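Local coordinates for protein halocarboxylic acid dehalogenase DehI (Pseudomonas putida, PDB 3BJX) that probably hydrolyses the carbon-halogen bond of 2-haloalkanoic acids, as a Group I haloacid dehalogenase with an alpha-helical fold, at residues 60-74 with 251-265. Numbering follows the deposited sequence.
With SO4 (sulfate ion), chain G.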
loop_
_atom_site.group_PDB
_atom_site.type_symbol
_atom_site.label_atom_id
_atom_site.label_comp_id
_atom_site.label_asym_id
_atom_site.label_seq_id
_atom_site.Cartn_x
_atom_site.Cartn_y
_atom_site.Cartn_z
ATOM N N PHE A 60 -9.537 -14.579 -2.870
ATOM C CA PHE A 60 -8.523 -15.131 -3.785
ATOM C C PHE A 60 -8.562 -16.660 -3.727
ATOM O O PHE A 60 -8.375 -17.240 -2.660
ATOM C CB PHE A 60 -7.115 -14.637 -3.409
ATOM C CG PHE A 60 -6.881 -13.167 -3.675
ATOM C CD1 PHE A 60 -6.329 -12.742 -4.887
ATOM C CD2 PHE A 60 -7.204 -12.212 -2.724
ATOM C CE1 PHE A 60 -6.126 -11.382 -5.150
ATOM C CE2 PHE A 60 -7.004 -10.851 -2.975
ATOM C CZ PHE A 60 -6.454 -10.437 -4.188
ATOM N N PRO A 61 -8.804 -17.332 -4.868
ATOM C CA PRO A 61 -8.991 -18.791 -4.800
ATOM C C PRO A 61 -7.825 -19.540 -4.154
ATOM O O PRO A 61 -6.681 -19.379 -4.563
ATOM C CB PRO A 61 -9.151 -19.196 -6.266
ATOM C CG PRO A 61 -9.687 -17.956 -6.927
ATOM C CD PRO A 61 -8.946 -16.826 -6.245
ATOM N N GLY A 62 -8.146 -20.320 -3.126
ATOM C CA GLY A 62 -7.232 -21.231 -2.450
ATOM C C GLY A 62 -6.280 -20.625 -1.424
ATOM O O GLY A 62 -5.717 -21.347 -0.587
ATOM N N TYR A 63 -6.084 -19.312 -1.496
ATOM C CA TYR A 63 -4.961 -18.691 -0.805
ATOM C C TYR A 63 -4.986 -18.828 0.701
ATOM O O TYR A 63 -4.062 -19.397 1.284
ATOM C CB TYR A 63 -4.761 -17.215 -1.202
ATOM C CG TYR A 63 -3.616 -16.580 -0.447
ATOM C CD1 TYR A 63 -2.302 -17.073 -0.576
ATOM C CD2 TYR A 63 -3.838 -15.510 0.418
ATOM C CE1 TYR A 63 -1.236 -16.509 0.136
ATOM C CE2 TYR A 63 -2.789 -14.946 1.142
ATOM C CZ TYR A 63 -1.489 -15.442 0.996
ATOM O OH TYR A 63 -0.461 -14.867 1.721
ATOM N N LEU A 64 -6.041 -18.301 1.315
ATOM C CA LEU A 64 -6.083 -18.082 2.773
ATOM C C LEU A 64 -6.072 -19.384 3.575
ATOM O O LEU A 64 -5.379 -19.463 4.579
ATOM C CB LEU A 64 -7.269 -17.172 3.178
ATOM C CG LEU A 64 -7.500 -16.983 4.694
ATOM C CD1 LEU A 64 -6.426 -16.048 5.296
ATOM C CD2 LEU A 64 -8.920 -16.501 5.081
ATOM N N PRO A 65 -6.845 -20.405 3.157
ATOM C CA PRO A 65 -6.739 -21.661 3.898
ATOM C C PRO A 65 -5.307 -22.195 3.969
ATOM O O PRO A 65 -4.877 -22.660 5.043
ATOM C CB PRO A 65 -7.639 -22.609 3.101
ATOM C CG PRO A 65 -8.678 -21.686 2.508
ATOM C CD PRO A 65 -7.866 -20.491 2.098
ATOM N N LEU A 66 -4.591 -22.123 2.837
ATOM C CA LEU A 66 -3.212 -22.571 2.754
ATOM C C LEU A 66 -2.295 -21.649 3.543
ATOM O O LEU A 66 -1.581 -22.115 4.426
ATOM C CB LEU A 66 -2.754 -22.670 1.297
ATOM C CG LEU A 66 -1.259 -22.924 1.066
ATOM C CD1 LEU A 66 -0.875 -24.389 1.271
ATOM C CD2 LEU A 66 -0.877 -22.437 -0.325
ATOM N N ALA A 67 -2.328 -20.347 3.226
ATOM C CA ALA A 67 -1.580 -19.328 3.961
ATOM C C ALA A 67 -1.749 -19.414 5.479
ATOM O O ALA A 67 -0.771 -19.366 6.226
ATOM C CB ALA A 67 -1.939 -17.952 3.473
ATOM N N TRP A 68 -2.973 -19.558 5.953
ATOM C CA TRP A 68 -3.174 -19.718 7.396
ATOM C C TRP A 68 -2.572 -21.012 7.976
ATOM O O TRP A 68 -1.984 -21.003 9.063
ATOM C CB TRP A 68 -4.657 -19.614 7.757
ATOM C CG TRP A 68 -4.906 -19.931 9.180
ATOM C CD1 TRP A 68 -5.579 -21.002 9.671
ATOM C CD2 TRP A 68 -4.441 -19.186 10.315
ATOM N NE1 TRP A 68 -5.572 -20.970 11.053
ATOM C CE2 TRP A 68 -4.884 -19.857 11.465
ATOM C CE3 TRP A 68 -3.702 -18.004 10.469
ATOM C CZ2 TRP A 68 -4.623 -19.386 12.737
ATOM C CZ3 TRP A 68 -3.437 -17.555 11.737
ATOM C CH2 TRP A 68 -3.895 -18.238 12.850
ATOM N N ARG A 69 -2.721 -22.118 7.246
ATOM C CA ARG A 69 -2.217 -23.432 7.654
ATOM C C ARG A 69 -0.698 -23.416 7.880
ATOM O O ARG A 69 -0.174 -24.129 8.732
ATOM C CB ARG A 69 -2.598 -24.453 6.578
ATOM C CG ARG A 69 -2.073 -25.885 6.762
ATOM C CD ARG A 69 -2.468 -26.775 5.578
ATOM N NE ARG A 69 -3.847 -26.514 5.162
ATOM C CZ ARG A 69 -4.243 -26.267 3.914
ATOM N NH1 ARG A 69 -3.381 -26.283 2.898
ATOM N NH2 ARG A 69 -5.526 -26.027 3.682
ATOM N N ARG A 70 -0.005 -22.577 7.128
ATOM C CA ARG A 70 1.446 -22.517 7.174
ATOM C C ARG A 70 1.984 -21.510 8.218
ATOM O O ARG A 70 3.163 -21.551 8.572
ATOM C CB ARG A 70 1.980 -22.204 5.775
ATOM C CG ARG A 70 1.295 -23.013 4.683
ATOM C CD ARG A 70 1.981 -24.341 4.458
ATOM N NE ARG A 70 3.151 -24.090 3.643
ATOM C CZ ARG A 70 3.342 -24.529 2.409
ATOM N NH1 ARG A 70 2.469 -25.332 1.805
ATOM N NH2 ARG A 70 4.453 -24.171 1.792
ATOM N N SER A 71 1.105 -20.648 8.722
ATOM C CA SER A 71 1.460 -19.599 9.667
ATOM C C SER A 71 0.912 -19.846 11.074
ATOM O O SER A 71 1.372 -19.239 12.032
ATOM C CB SER A 71 0.936 -18.245 9.158
ATOM O OG SER A 71 1.215 -18.060 7.780
ATOM N N ALA A 72 -0.071 -20.734 11.194
ATOM C CA ALA A 72 -0.815 -20.928 12.443
ATOM C C ALA A 72 0.038 -21.323 13.645
ATOM O O ALA A 72 -0.154 -20.782 14.742
ATOM C CB ALA A 72 -1.963 -21.924 12.242
ATOM N N GLU A 73 0.966 -22.260 13.441
ATOM C CA GLU A 73 1.829 -22.748 14.521
ATOM C C GLU A 73 2.737 -21.659 15.063
ATOM O O GLU A 73 3.062 -21.636 16.233
ATOM C CB GLU A 73 2.716 -23.882 14.012
ATOM C CG GLU A 73 2.015 -25.209 13.766
ATOM C CD GLU A 73 2.827 -26.097 12.834
ATOM O OE1 GLU A 73 3.805 -26.730 13.305
ATOM O OE2 GLU A 73 2.503 -26.138 11.619
ATOM N N ALA A 74 3.170 -20.781 14.170
ATOM C CA ALA A 74 4.128 -19.756 14.478
ATOM C C ALA A 74 3.423 -18.635 15.249
ATOM O O ALA A 74 4.017 -17.957 16.093
ATOM C CB ALA A 74 4.719 -19.236 13.180
ATOM N N PRO A 251 10.254 -18.085 15.112
ATOM C CA PRO A 251 10.680 -19.481 15.050
ATOM C C PRO A 251 9.803 -20.234 14.042
ATOM O O PRO A 251 8.615 -19.892 13.862
ATOM C CB PRO A 251 10.410 -19.986 16.479
ATOM C CG PRO A 251 9.309 -19.139 16.982
ATOM C CD PRO A 251 9.440 -17.801 16.313
ATOM N N GLY A 252 10.372 -21.239 13.386
ATOM C CA GLY A 252 9.639 -21.998 12.386
ATOM C C GLY A 252 9.414 -21.196 11.123
ATOM O O GLY A 252 10.225 -20.349 10.763
ATOM N N SER A 253 8.300 -21.470 10.455
ATOM C CA SER A 253 7.954 -20.828 9.194
ATOM C C SER A 253 6.550 -20.249 9.274
ATOM O O SER A 253 5.708 -20.702 10.063
ATOM C CB SER A 253 8.026 -21.837 8.045
ATOM O OG SER A 253 9.329 -22.383 7.956
ATOM N N ALA A 254 6.315 -19.243 8.444
ATOM C CA ALA A 254 5.027 -18.611 8.326
ATOM C C ALA A 254 4.909 -18.162 6.885
ATOM O O ALA A 254 5.905 -18.155 6.139
ATOM C CB ALA A 254 4.931 -17.436 9.270
ATOM N N GLY A 255 3.694 -17.819 6.474
ATOM C CA GLY A 255 3.461 -17.336 5.116
ATOM C C GLY A 255 3.621 -18.410 4.064
ATOM O O GLY A 255 3.761 -19.588 4.390
ATOM N N VAL A 256 3.570 -17.993 2.801
ATOM C CA VAL A 256 3.798 -18.877 1.643
ATOM C C VAL A 256 4.406 -18.056 0.497
ATOM O O VAL A 256 3.909 -16.975 0.148
ATOM C CB VAL A 256 2.515 -19.756 1.250
ATOM C CG1 VAL A 256 1.233 -18.956 1.211
ATOM C CG2 VAL A 256 2.711 -20.528 -0.050
ATOM N N GLN A 257 5.525 -18.547 -0.035
ATOM C CA GLN A 257 6.313 -17.817 -1.037
ATOM C C GLN A 257 5.539 -17.780 -2.347
ATOM O O GLN A 257 4.778 -18.713 -2.636
ATOM C CB GLN A 257 7.683 -18.466 -1.234
ATOM C CG GLN A 257 8.490 -18.691 0.057
ATOM C CD GLN A 257 9.453 -17.545 0.389
ATOM O OE1 GLN A 257 10.322 -17.199 -0.423
ATOM N NE2 GLN A 257 9.323 -16.975 1.598
ATOM N N ARG A 258 5.718 -16.712 -3.124
ATOM C CA ARG A 258 4.978 -16.514 -4.373
ATOM C C ARG A 258 5.277 -17.569 -5.441
ATOM O O ARG A 258 4.416 -17.866 -6.279
ATOM C CB ARG A 258 5.223 -15.112 -4.931
ATOM C CG ARG A 258 4.877 -14.930 -6.397
ATOM C CD ARG A 258 4.971 -13.466 -6.828
ATOM N NE ARG A 258 6.293 -12.862 -6.623
ATOM C CZ ARG A 258 7.351 -13.074 -7.400
ATOM N NH1 ARG A 258 7.277 -13.904 -8.448
ATOM N NH2 ARG A 258 8.498 -12.466 -7.122
ATOM N N SER A 259 6.490 -18.116 -5.417
ATOM C CA SER A 259 6.853 -19.208 -6.307
ATOM C C SER A 259 5.954 -20.440 -6.098
ATOM O O SER A 259 5.618 -21.150 -7.055
ATOM C CB SER A 259 8.338 -19.575 -6.147
ATOM O OG SER A 259 8.693 -19.793 -4.788
ATOM N N GLU A 260 5.544 -20.681 -4.857
ATOM C CA GLU A 260 4.745 -21.861 -4.550
ATOM C C GLU A 260 3.261 -21.724 -4.899
ATOM O O GLU A 260 2.495 -22.671 -4.733
ATOM C CB GLU A 260 4.901 -22.226 -3.085
ATOM C CG GLU A 260 4.495 -23.643 -2.772
ATOM C CD GLU A 260 4.578 -23.952 -1.296
ATOM O OE1 GLU A 260 5.502 -23.426 -0.627
ATOM O OE2 GLU A 260 3.717 -24.732 -0.814
ATOM N N LEU A 261 2.852 -20.558 -5.389
ATOM C CA LEU A 261 1.440 -20.315 -5.669
ATOM C C LEU A 261 1.188 -20.203 -7.156
ATOM O O LEU A 261 0.077 -19.894 -7.567
ATOM C CB LEU A 261 0.948 -19.056 -4.961
ATOM C CG LEU A 261 1.090 -18.992 -3.444
ATOM C CD1 LEU A 261 1.162 -17.559 -3.045
ATOM C CD2 LEU A 261 -0.050 -19.678 -2.750
HETATM N N MSE A 262 2.232 -20.459 -7.950
HETATM C CA MSE A 262 2.158 -20.461 -9.412
HETATM C C MSE A 262 1.122 -21.460 -9.949
HETATM O O MSE A 262 0.350 -21.126 -10.846
HETATM C CB MSE A 262 3.541 -20.725 -10.014
HETATM C CG MSE A 262 4.194 -19.532 -10.740
HETATM SE SE MSE A 262 4.610 -17.932 -9.656
HETATM C CE MSE A 262 5.905 -17.036 -10.822
ATOM N N SER A 263 1.110 -22.668 -9.387
ATOM C CA SER A 263 0.095 -23.692 -9.684
ATOM C C SER A 263 -1.319 -23.311 -9.225
ATOM O O SER A 263 -2.310 -23.782 -9.781
ATOM C CB SER A 263 0.474 -25.020 -9.015
ATOM O OG SER A 263 1.396 -25.763 -9.796
HETATM N N MSE A 264 -1.393 -22.457 -8.209
HETATM C CA MSE A 264 -2.639 -22.118 -7.521
HETATM C C MSE A 264 -3.402 -20.904 -8.073
HETATM O O MSE A 264 -4.626 -20.946 -8.204
HETATM C CB MSE A 264 -2.345 -21.892 -6.039
HETATM C CG MSE A 264 -2.786 -23.003 -5.113
HETATM SE SE MSE A 264 -3.302 -22.252 -3.364
HETATM C CE MSE A 264 -4.055 -20.562 -4.011
ATOM N N LEU A 265 -2.676 -19.825 -8.362
ATOM C CA LEU A 265 -3.280 -18.533 -8.707
ATOM C C LEU A 265 -2.774 -18.054 -10.051
ATOM O O LEU A 265 -1.672 -18.419 -10.453
ATOM C CB LEU A 265 -2.956 -17.485 -7.639
ATOM C CG LEU A 265 -3.528 -17.677 -6.231
ATOM C CD1 LEU A 265 -2.610 -17.047 -5.206
ATOM C CD2 LEU A 265 -4.932 -17.116 -6.115
HETATM S S SO4 G . 0.323 -28.204 2.707
HETATM O O1 SO4 G . -1.140 -28.214 2.714
HETATM O O2 SO4 G . 0.835 -29.509 3.130
HETATM O O3 SO4 G . 0.803 -27.878 1.363
HETATM O O4 SO4 G . 0.785 -27.185 3.649
HETATM O O HOH W 1 5.116 -22.066 3.486
HETATM O O HOH W 2 3.817 -21.961 11.370
#
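The short helix 63-71 packs here against the connection between helices 230-248 and 267-299, which runs along its flank as irregular loop and a 3-10 turn. A salt bridge joins Arg70 to Glu260. OE1 of Glu260 lies at the edge of the guanidinium, near its plane, with the carboxylate and guanidinium planes 34° apart. NH1 of Arg70 bonds OE2 of Glu260 on its syn side at 3.0 Å; two weak bonds run from NH2 to OE1 and OE2. The arginine chain bends at chi2 and chi3, which brings its end round to the glutamate. NH1 also bonds O4 of a sulfate, probably from the crystallisation liquor, and NH1 of Arg69 holds O1 of the same ion. A water links Arg70 NH2 to Gly255 O. A leucine in place of Arg70 would probably leave Glu260 without its countercharge and remove this water link.

Ser71 ties the loop to the helix. Its OG accepts a hydrogen bond from Gly255 N at 2.8 Å in a fairly straight bond (162°) and donates to Ala67 O, one turn back. Toward the start of the helix the contact turns apolar. Val256 CG1 sits 3.6 Å from Tyr63 CE1, while Leu261 CD2 meets the edge of that ring. Leu66 CD2 touches Leu261 CD2 at 3.8 Å and the selenium of Met264 at 3.9 Å. Tyr63 also touches Leu139 of helix 112-143 and Leu273 of helix 267-299. The arrangement is loop-on-helix packing within an all-helical fold, joining two chain regions far apart in sequence.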